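Local atomic coordinates of dihydrodipicolinate synthase (Bacillus clausii KSM-K16, PDB entry 3E96), a protein that probably catalyses the condensation of pyruvate with aspartate semialdehyde to 4-hydroxy-tetrahydrodipicolinate, an early step of bacterial lysine biosynthesis. Residues B[33-38]-B[68-73]; B[90-95]-B[126-131]; B[195-200]-B[224-229]. One frame throughout, in Å; residues are numbered along the deposited sequence.

Contact 1 (B[33-38]-B[68-73]); sequences HHYKET and KEEVRR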
loop_
_atom_site.group_PDB
_atom_site.type_symbol
_atom_site.label_atom_id
_atom_site.label_comp_id
_atom_site.label_asym_id
_atom_site.label_seq_id
_atom_site.Cartn_x
_atom_site.Cartn_y
_atom_site.Cartn_z
ATOM N N HIS B 33 17.785 -10.750 -18.642
ATOM C CA HIS B 33 17.728 -11.379 -19.953
ATOM C C HIS B 33 16.267 -11.725 -20.211
ATOM O O HIS B 33 15.739 -11.491 -21.301
ATOM C CB HIS B 33 18.576 -12.653 -19.988
ATOM C CG HIS B 33 18.548 -13.355 -21.311
ATOM N ND1 HIS B 33 18.957 -12.751 -22.480
ATOM C CD2 HIS B 33 18.150 -14.604 -21.651
ATOM C CE1 HIS B 33 18.811 -13.597 -23.485
ATOM N NE2 HIS B 33 18.322 -14.728 -23.009
ATOM N N HIS B 34 15.611 -12.283 -19.198
ATOM C CA HIS B 34 14.205 -12.638 -19.335
ATOM C C HIS B 34 13.370 -11.372 -19.486
ATOM O O HIS B 34 12.363 -11.364 -20.193
ATOM C CB HIS B 34 13.741 -13.448 -18.122
ATOM C CG HIS B 34 14.322 -14.828 -18.065
ATOM N ND1 HIS B 34 14.084 -15.694 -17.021
ATOM C CD2 HIS B 34 15.109 -15.500 -18.940
ATOM C CE1 HIS B 34 14.697 -16.843 -17.255
ATOM N NE2 HIS B 34 15.325 -16.751 -18.413
ATOM N N TYR B 35 13.793 -10.297 -18.830
ATOM C CA TYR B 35 13.063 -9.036 -18.930
ATOM C C TYR B 35 13.120 -8.538 -20.372
ATOM O O TYR B 35 12.117 -8.090 -20.927
ATOM C CB TYR B 35 13.663 -7.978 -17.997
ATOM C CG TYR B 35 12.844 -6.706 -17.953
ATOM C CD1 TYR B 35 11.539 -6.713 -17.450
ATOM C CD2 TYR B 35 13.353 -5.507 -18.451
ATOM C CE1 TYR B 35 10.761 -5.558 -17.449
ATOM C CE2 TYR B 35 12.583 -4.343 -18.459
ATOM C CZ TYR B 35 11.286 -4.378 -17.957
ATOM O OH TYR B 35 10.512 -3.243 -17.980
ATOM N N LYS B 36 14.299 -8.621 -20.981
ATOM C CA LYS B 36 14.461 -8.185 -22.363
ATOM C C LYS B 36 13.535 -8.981 -23.276
ATOM O O LYS B 36 12.931 -8.428 -24.197
ATOM C CB LYS B 36 15.917 -8.361 -22.811
ATOM C CG LYS B 36 16.147 -8.095 -24.291
ATOM C CD LYS B 36 17.635 -8.138 -24.626
ATOM C CE LYS B 36 17.863 -8.523 -26.081
ATOM N NZ LYS B 36 17.139 -7.640 -27.025
ATOM N N GLU B 37 13.435 -10.282 -23.023
ATOM C CA GLU B 37 12.570 -11.152 -23.814
ATOM C C GLU B 37 11.117 -10.709 -23.700
ATOM O O GLU B 37 10.362 -10.755 -24.673
ATOM C CB GLU B 37 12.686 -12.600 -23.333
ATOM C CG GLU B 37 13.960 -13.306 -23.757
ATOM C CD GLU B 37 14.129 -14.648 -23.071
ATOM O OE1 GLU B 37 13.113 -15.345 -22.863
ATOM O OE2 GLU B 37 15.282 -15.011 -22.747
ATOM N N THR B 38 10.733 -10.290 -22.500
ATOM C CA THR B 38 9.372 -9.837 -22.236
ATOM C C THR B 38 9.110 -8.520 -22.958
ATOM O O THR B 38 8.080 -8.348 -23.614
ATOM C CB THR B 38 9.150 -9.643 -20.726
ATOM O OG1 THR B 38 9.401 -10.880 -20.051
ATOM C CG2 THR B 38 7.723 -9.201 -20.446
ATOM N N LYS B 68 14.435 1.961 -10.387
ATOM C CA LYS B 68 15.130 2.884 -11.278
ATOM C C LYS B 68 15.814 2.121 -12.404
ATOM O O LYS B 68 15.723 2.507 -13.571
ATOM C CB LYS B 68 16.176 3.693 -10.507
ATOM C CG LYS B 68 15.598 4.661 -9.496
ATOM C CD LYS B 68 16.708 5.331 -8.693
ATOM C CE LYS B 68 16.137 6.314 -7.679
ATOM N NZ LYS B 68 17.201 6.890 -6.796
ATOM N N GLU B 69 16.503 1.042 -12.049
ATOM C CA GLU B 69 17.206 0.229 -13.035
ATOM C C GLU B 69 16.239 -0.382 -14.044
ATOM O O GLU B 69 16.561 -0.495 -15.227
ATOM C CB GLU B 69 17.999 -0.882 -12.334
ATOM C CG GLU B 69 18.791 -1.813 -13.261
ATOM C CD GLU B 69 19.938 -1.121 -13.987
ATOM O OE1 GLU B 69 20.316 -0.001 -13.582
ATOM O OE2 GLU B 69 20.469 -1.706 -14.961
ATOM N N GLU B 70 15.054 -0.783 -13.592
ATOM C CA GLU B 70 14.099 -1.369 -14.528
ATOM C C GLU B 70 13.715 -0.344 -15.590
ATOM O O GLU B 70 13.597 -0.677 -16.770
ATOM C CB GLU B 70 12.843 -1.875 -13.807
ATOM C CG GLU B 70 11.790 -2.431 -14.770
ATOM C CD GLU B 70 10.744 -3.284 -14.083
ATOM O OE1 GLU B 70 11.116 -4.348 -13.541
ATOM O OE2 GLU B 70 9.555 -2.894 -14.086
ATOM N N VAL B 71 13.518 0.905 -15.179
ATOM C CA VAL B 71 13.169 1.943 -16.141
ATOM C C VAL B 71 14.327 2.122 -17.128
ATOM O O VAL B 71 14.108 2.199 -18.337
ATOM C CB VAL B 71 12.857 3.290 -15.443
ATOM C CG1 VAL B 71 12.592 4.374 -16.484
ATOM C CG2 VAL B 71 11.631 3.134 -14.550
ATOM N N ARG B 72 15.556 2.163 -16.618
ATOM C CA ARG B 72 16.725 2.316 -17.491
ATOM C C ARG B 72 16.818 1.158 -18.480
ATOM O O ARG B 72 17.023 1.369 -19.674
ATOM C CB ARG B 72 18.018 2.389 -16.666
ATOM C CG ARG B 72 18.139 3.638 -15.803
ATOM C CD ARG B 72 19.554 3.799 -15.253
ATOM N NE ARG B 72 19.884 2.812 -14.226
ATOM C CZ ARG B 72 19.774 3.027 -12.918
ATOM N NH1 ARG B 72 19.340 4.198 -12.462
ATOM N NH2 ARG B 72 20.117 2.079 -12.062
ATOM N N ARG B 73 16.676 -0.065 -17.977
ATOM C CA ARG B 73 16.738 -1.257 -18.817
ATOM C C ARG B 73 15.669 -1.216 -19.908
ATOM O O ARG B 73 15.922 -1.596 -21.051
ATOM C CB ARG B 73 16.543 -2.515 -17.962
ATOM C CG ARG B 73 17.665 -2.789 -16.963
ATOM C CD ARG B 73 18.730 -3.713 -17.546
ATOM N NE ARG B 73 19.837 -3.916 -16.615
ATOM C CZ ARG B 73 20.804 -4.816 -16.778
ATOM N NH1 ARG B 73 20.805 -5.611 -17.839
ATOM N NH2 ARG B 73 21.774 -4.914 -15.878
#
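Tyr35 and Glu70 both place CG opposite the backbone N, beside the carbonyl carbon (chi1 -174° and 177°), and the Glu70 chain then runs on extended. These two torsions bring the phenol end of Tyr35 against the CG methylene of Glu70. The side chains cross at about a right angle. Glu70 CG lies 3.5 Å from Tyr35 OH and 3.8 Å from Tyr35 CZ, approaching the ring obliquely. The carboxylate lies beside the same end of the ring, its plane 19° from the ring plane. It does not bond to Tyr35. The Tyr35 hydroxyl pairs instead with Thr74 OG1, one turn along helix 64-78 from Glu70.

The contact joins helices 32-43 and 64-78, the first two long helices around the outside of a TIM barrel. Both polar ends are buried, and both have partners. Glu70 OE1 is bonded to Thr21 OG1 and OE2 to the backbone N of Cys53, which fixes the carboxylate at both oxygens. Arg73 CB comes within 4.4 Å of Tyr35 CE2, also meeting the ring obliquely. The arginine chain then leads away, and its NE makes a salt bridge to Glu69 OE2 at 2.8 Å.

Contact 2 (B[90-95]-B[126-131]); sequences YATSTA and YAYFRD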
loop_
_atom_site.group_PDB
_atom_site.type_symbol
_atom_site.label_atom_id
_atom_site.label_comp_id
_atom_site.label_asym_id
_atom_site.label_seq_id
_atom_site.Cartn_x
_atom_site.Cartn_y
_atom_site.Cartn_z
ATOM N N TYR B 90 5.155 6.171 -3.682
ATOM C CA TYR B 90 5.657 6.366 -2.317
ATOM C C TYR B 90 5.504 7.814 -1.844
ATOM O O TYR B 90 4.681 8.556 -2.376
ATOM C CB TYR B 90 7.121 5.929 -2.219
ATOM C CG TYR B 90 7.334 4.466 -2.542
ATOM C CD1 TYR B 90 6.752 3.468 -1.759
ATOM C CD2 TYR B 90 8.127 4.078 -3.625
ATOM C CE1 TYR B 90 6.954 2.119 -2.044
ATOM C CE2 TYR B 90 8.338 2.730 -3.918
ATOM C CZ TYR B 90 7.750 1.758 -3.123
ATOM O OH TYR B 90 7.963 0.424 -3.404
ATOM N N ALA B 91 6.279 8.209 -0.838
ATOM C CA ALA B 91 6.214 9.575 -0.324
ATOM C C ALA B 91 6.465 10.548 -1.478
ATOM O O ALA B 91 7.194 10.222 -2.415
ATOM C CB ALA B 91 7.259 9.770 0.776
ATOM N N THR B 92 5.880 11.742 -1.412
ATOM C CA THR B 92 6.056 12.710 -2.493
ATOM C C THR B 92 7.509 12.939 -2.904
ATOM O O THR B 92 7.819 12.943 -4.095
ATOM C CB THR B 92 5.399 14.077 -2.158
ATOM O OG1 THR B 92 6.021 14.652 -1.007
ATOM C CG2 THR B 92 3.923 13.894 -1.884
ATOM N N SER B 93 8.404 13.119 -1.936
ATOM C CA SER B 93 9.811 13.345 -2.266
ATOM C C SER B 93 10.383 12.134 -3.003
ATOM O O SER B 93 11.160 12.277 -3.945
ATOM C CB SER B 93 10.632 13.603 -0.999
ATOM O OG SER B 93 10.658 12.459 -0.164
ATOM N N THR B 94 9.997 10.944 -2.556
ATOM C CA THR B 94 10.457 9.700 -3.165
ATOM C C THR B 94 9.919 9.567 -4.591
ATOM O O THR B 94 10.646 9.181 -5.507
ATOM C CB THR B 94 9.987 8.490 -2.340
ATOM O OG1 THR B 94 10.464 8.622 -0.997
ATOM C CG2 THR B 94 10.516 7.186 -2.934
ATOM N N ALA B 95 8.641 9.887 -4.775
ATOM C CA ALA B 95 8.029 9.802 -6.097
ATOM C C ALA B 95 8.752 10.760 -7.037
ATOM O O ALA B 95 9.020 10.432 -8.194
ATOM C CB ALA B 95 6.549 10.160 -6.014
ATOM N N TYR B 126 -5.567 14.958 -3.942
ATOM C CA TYR B 126 -5.415 15.978 -4.966
ATOM C C TYR B 126 -4.027 16.612 -4.807
ATOM O O TYR B 126 -3.266 16.708 -5.762
ATOM C CB TYR B 126 -6.487 17.056 -4.805
ATOM C CG TYR B 126 -6.168 18.313 -5.577
ATOM C CD1 TYR B 126 -6.335 18.369 -6.960
ATOM C CD2 TYR B 126 -5.633 19.423 -4.930
ATOM C CE1 TYR B 126 -5.970 19.508 -7.682
ATOM C CE2 TYR B 126 -5.262 20.560 -5.637
ATOM C CZ TYR B 126 -5.432 20.596 -7.010
ATOM O OH TYR B 126 -5.046 21.717 -7.705
ATOM N N ALA B 127 -3.707 17.043 -3.591
ATOM C CA ALA B 127 -2.418 17.666 -3.315
ATOM C C ALA B 127 -1.270 16.710 -3.623
ATOM O O ALA B 127 -0.249 17.111 -4.180
ATOM C CB ALA B 127 -2.353 18.110 -1.852
ATOM N N TYR B 128 -1.443 15.443 -3.256
ATOM C CA TYR B 128 -0.414 14.439 -3.503
ATOM C C TYR B 128 -0.023 14.415 -4.978
ATOM O O TYR B 128 1.146 14.581 -5.323
ATOM C CB TYR B 128 -0.911 13.050 -3.087
ATOM C CG TYR B 128 0.092 11.950 -3.349
ATOM C CD1 TYR B 128 1.202 11.778 -2.524
ATOM C CD2 TYR B 128 -0.050 11.102 -4.447
ATOM C CE1 TYR B 128 2.151 10.786 -2.786
ATOM C CE2 TYR B 128 0.886 10.112 -4.720
ATOM C CZ TYR B 128 1.984 9.958 -3.888
ATOM O OH TYR B 128 2.912 8.982 -4.169
ATOM N N PHE B 129 -1.006 14.209 -5.848
ATOM C CA PHE B 129 -0.743 14.161 -7.280
ATOM C C PHE B 129 -0.263 15.508 -7.817
ATOM O O PHE B 129 0.696 15.574 -8.588
ATOM C CB PHE B 129 -1.998 13.721 -8.037
ATOM C CG PHE B 129 -2.334 12.260 -7.862
ATOM C CD1 PHE B 129 -1.393 11.277 -8.164
ATOM C CD2 PHE B 129 -3.596 11.871 -7.428
ATOM C CE1 PHE B 129 -1.707 9.916 -8.038
ATOM C CE2 PHE B 129 -3.923 10.517 -7.298
ATOM C CZ PHE B 129 -2.972 9.540 -7.606
ATOM N N ARG B 130 -0.933 16.580 -7.409
ATOM C CA ARG B 130 -0.555 17.908 -7.877
ATOM C C ARG B 130 0.897 18.242 -7.558
ATOM O O ARG B 130 1.635 18.687 -8.433
ATOM C CB ARG B 130 -1.456 18.971 -7.255
ATOM C CG ARG B 130 -1.143 20.382 -7.730
ATOM C CD ARG B 130 -1.617 21.384 -6.701
ATOM N NE ARG B 130 -1.001 21.111 -5.405
ATOM C CZ ARG B 130 -1.390 21.662 -4.262
ATOM N NH1 ARG B 130 -2.399 22.523 -4.252
ATOM N NH2 ARG B 130 -0.778 21.344 -3.129
ATOM N N ASP B 131 1.307 18.027 -6.310
ATOM C CA ASP B 131 2.675 18.335 -5.897
ATOM C C ASP B 131 3.721 17.610 -6.733
ATOM O O ASP B 131 4.730 18.197 -7.126
ATOM C CB ASP B 131 2.892 17.991 -4.420
ATOM C CG ASP B 131 2.147 18.924 -3.483
ATOM O OD1 ASP B 131 1.669 19.983 -3.940
ATOM O OD2 ASP B 131 2.052 18.597 -2.280
#
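Thr92 and Tyr128 have the closest CA atoms across this contact, 6.8 Å apart, where the first turn of helix 92-105 comes up beside the middle of helix 122-136. In the TIM barrel these helices follow the consecutive strands 83-88 and 109-112, so they are neighbours in its outer layer. Ala91 occupies the N-cap position, and Tyr90 lies just before it in the loop leaving strand 83-88.

Tyr128 carries nearly all of the contact. Its CG is anti to the backbone N (chi1 178°), which sends the ring across to the start of the other helix. There the hydroxyl donates to the backbone O of Tyr90 at 2.6 Å. The hydroxyl oxygen stands at 150° to the C=O bond, in the carbonyl plane. The Tyr90 oxygen in turn lies at the ring edge, in the plane of the ring. This short bond ties the carbonyl just before helix 92-105 to helix 122-136. Pro115 and Ile112 also pack on Tyr128.

The Tyr90 side chain points the other way. Its ring meets Tyr90 of the second subunit, with planes at about 85°, and Ala280 of that subunit packs on Tyr128. The contact therefore sits at the dimer interface. A phenylalanine in place of Tyr128 would probably leave the Tyr90 carbonyl without this donor and the loop before the helix less firmly fixed.

Thr92 adds the apolar part. It and Tyr128 run antiparallel past one another. The Thr92 methyl approaches the ring obliquely, and Ala95 CB lies 4.2 Å from Tyr128 OH. Thr92 CG2 stands 3.5 Å from Tyr128 CD1 and 3.7 Å from Tyr128 CE1.

Contact 3 (B[195-200]-B[224-229]); sequences TAEKWA and VEMLEA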
loop_
_atom_site.group_PDB
_atom_site.type_symbol
_atom_site.label_atom_id
_atom_site.label_comp_id
_atom_site.label_asym_id
_atom_site.label_seq_id
_atom_site.Cartn_x
_atom_site.Cartn_y
_atom_site.Cartn_z
ATOM N N THR B 195 -8.307 -1.303 -15.692
ATOM C CA THR B 195 -8.640 -2.638 -15.209
ATOM C C THR B 195 -8.610 -3.751 -16.260
ATOM O O THR B 195 -9.182 -4.824 -16.067
ATOM C CB THR B 195 -9.998 -2.619 -14.480
ATOM O OG1 THR B 195 -10.966 -1.929 -15.277
ATOM C CG2 THR B 195 -9.856 -1.891 -13.133
ATOM N N ALA B 196 -7.936 -3.463 -17.370
ATOM C CA ALA B 196 -7.710 -4.397 -18.470
ATOM C C ALA B 196 -8.876 -4.912 -19.304
ATOM O O ALA B 196 -9.996 -4.413 -19.229
ATOM C CB ALA B 196 -6.867 -5.575 -17.970
ATOM N N GLU B 197 -8.577 -5.925 -20.111
ATOM C CA GLU B 197 -9.530 -6.509 -21.048
ATOM C C GLU B 197 -10.925 -6.898 -20.574
ATOM O O GLU B 197 -11.880 -6.762 -21.337
ATOM C CB GLU B 197 -8.875 -7.695 -21.770
ATOM C CG GLU B 197 -7.753 -7.267 -22.725
ATOM C CD GLU B 197 -6.371 -7.280 -22.088
ATOM O OE1 GLU B 197 -6.270 -7.182 -20.846
ATOM O OE2 GLU B 197 -5.375 -7.379 -22.840
ATOM N N LYS B 198 -11.067 -7.381 -19.344
ATOM C CA LYS B 198 -12.397 -7.757 -18.869
ATOM C C LYS B 198 -13.313 -6.534 -18.848
ATOM O O LYS B 198 -14.503 -6.625 -19.144
ATOM C CB LYS B 198 -12.329 -8.360 -17.460
ATOM C CG LYS B 198 -13.705 -8.663 -16.854
ATOM C CD LYS B 198 -13.600 -9.361 -15.505
ATOM C CE LYS B 198 -14.981 -9.587 -14.898
ATOM N NZ LYS B 198 -14.911 -10.195 -13.539
ATOM N N TRP B 199 -12.746 -5.382 -18.515
ATOM C CA TRP B 199 -13.533 -4.160 -18.417
ATOM C C TRP B 199 -13.444 -3.191 -19.592
ATOM O O TRP B 199 -14.287 -2.303 -19.731
ATOM C CB TRP B 199 -13.162 -3.425 -17.120
ATOM C CG TRP B 199 -13.556 -4.197 -15.902
ATOM C CD1 TRP B 199 -12.810 -5.126 -15.233
ATOM C CD2 TRP B 199 -14.829 -4.158 -15.249
ATOM N NE1 TRP B 199 -13.546 -5.671 -14.203
ATOM C CE2 TRP B 199 -14.788 -5.094 -14.192
ATOM C CE3 TRP B 199 -16.004 -3.424 -15.458
ATOM C CZ2 TRP B 199 -15.879 -5.316 -13.344
ATOM C CZ3 TRP B 199 -17.090 -3.644 -14.615
ATOM C CH2 TRP B 199 -17.017 -4.583 -13.571
ATOM N N ALA B 200 -12.440 -3.371 -20.442
ATOM C CA ALA B 200 -12.227 -2.487 -21.585
ATOM C C ALA B 200 -13.440 -2.218 -22.481
ATOM O O ALA B 200 -13.684 -1.073 -22.857
ATOM C CB ALA B 200 -11.058 -3.011 -22.435
ATOM N N VAL B 224 -4.318 -6.901 -28.892
ATOM C CA VAL B 224 -4.387 -6.106 -30.112
ATOM C C VAL B 224 -5.712 -6.335 -30.833
ATOM O O VAL B 224 -6.305 -5.400 -31.361
ATOM C CB VAL B 224 -3.216 -6.440 -31.073
ATOM C CG1 VAL B 224 -3.412 -5.723 -32.405
ATOM C CG2 VAL B 224 -1.896 -6.002 -30.450
ATOM N N GLU B 225 -6.177 -7.581 -30.850
ATOM C CA GLU B 225 -7.441 -7.892 -31.508
ATOM C C GLU B 225 -8.590 -7.127 -30.856
ATOM O O GLU B 225 -9.477 -6.627 -31.549
ATOM C CB GLU B 225 -7.734 -9.393 -31.442
ATOM C CG GLU B 225 -6.675 -10.270 -32.085
ATOM C CD GLU B 225 -7.034 -11.745 -32.034
ATOM O OE1 GLU B 225 -6.124 -12.587 -32.221
ATOM O OE2 GLU B 225 -8.224 -12.062 -31.815
ATOM N N MET B 226 -8.573 -7.034 -29.526
ATOM C CA MET B 226 -9.635 -6.322 -28.819
ATOM C C MET B 226 -9.591 -4.838 -29.146
ATOM O O MET B 226 -10.630 -4.227 -29.391
ATOM C CB MET B 226 -9.527 -6.508 -27.295
ATOM C CG MET B 226 -10.633 -5.765 -26.514
ATOM S SD MET B 226 -10.683 -6.042 -24.704
ATOM C CE MET B 226 -11.650 -7.584 -24.648
ATOM N N LEU B 227 -8.392 -4.257 -29.144
ATOM C CA LEU B 227 -8.247 -2.835 -29.439
ATOM C C LEU B 227 -8.754 -2.514 -30.838
ATOM O O LEU B 227 -9.476 -1.541 -31.036
ATOM C CB LEU B 227 -6.782 -2.397 -29.331
ATOM C CG LEU B 227 -6.524 -0.917 -29.648
ATOM C CD1 LEU B 227 -7.121 -0.038 -28.550
ATOM C CD2 LEU B 227 -5.025 -0.663 -29.769
ATOM N N GLU B 228 -8.373 -3.334 -31.811
ATOM C CA GLU B 228 -8.796 -3.089 -33.183
ATOM C C GLU B 228 -10.308 -3.239 -33.342
ATOM O O GLU B 228 -10.943 -2.433 -34.019
ATOM C CB GLU B 228 -8.051 -4.024 -34.133
ATOM C CG GLU B 228 -6.539 -3.923 -33.967
ATOM C CD GLU B 228 -5.771 -4.592 -35.083
ATOM O OE1 GLU B 228 -6.139 -5.721 -35.467
ATOM O OE2 GLU B 228 -4.787 -3.990 -35.566
ATOM N N ALA B 229 -10.880 -4.260 -32.708
ATOM C CA ALA B 229 -12.320 -4.486 -32.782
ATOM C C ALA B 229 -13.060 -3.292 -32.186
ATOM O O ALA B 229 -14.043 -2.814 -32.753
ATOM C CB ALA B 229 -12.696 -5.769 -32.032
#
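Met226 and Glu197 meet mainly by van der Waals packing. The Met226 chain runs straight out from helix 220-231, with CG anti to the backbone N (chi1 180°), and bends only at its end (chi3 -84°). That bend lays the SD-CE bond against segment 195-200. Met226 SD lies 3.7 Å from Glu197 CG and 3.8 Å from Glu197 CB. The two side chains cross obliquely. Of the glutamate side chain, the methylenes CB and CG meet the sulfur. Ala200 adds a second apolar surface, its CB 3.8 Å from Met226 SD. Pro201 also packs on Met226.

One backbone oxygen lies against the methionine. The methyl carbon Met226 CE is 3.4 Å from Glu197 O, the closest approach of the contact. Met226 SD is 3.6 Å from the same Glu197 O. These are touches rather than hydrogen bonds.

The polar interactions lie on the side of segment 195-200. Glu197 bends at chi2 (93°), and its OE2 pairs with Ser213 OG at the end of strand 210-213. The carboxylate is thus anchored to the barrel while its methylenes take the methionine. Ala196 O accepts from both Trp199 N and Ala200 N, the latter at 2.9 Å, as the chain enters helix 200-206.

The contact joins the loop after strand 190-193 to the helix after strand 210-213. Loops at the carboxyl ends of the strands border the active site in TIM barrels, and the Glu197 side chain lies about 9 Å from that of Thr56, the predicted pyruvate-binding residue.

How the contacts relate
The three contacts follow one another along the chain and join neighbouring elements around one barrel. None touches another. Contacts 1 and 2 come nearest, with closest atoms about 7 Å apart and centres 26 Å apart. Contacts 2 and 3 lie on opposite sides of the chain's centre, centres 31 Å apart. Each contact has a side chain about 9 Å from that of a predicted site residue. Glu70 of contact 1 lies that far from Thr56, the predicted pyruvate-binding residue, and about 12 Å from Lys167, the predicted Schiff-base lysine. Tyr128 of contact 2 is as far from Tyr143, the predicted proton donor/acceptor. Glu197 is about 11 Å from that tyrosine. Contact 2 alone reaches the second subunit.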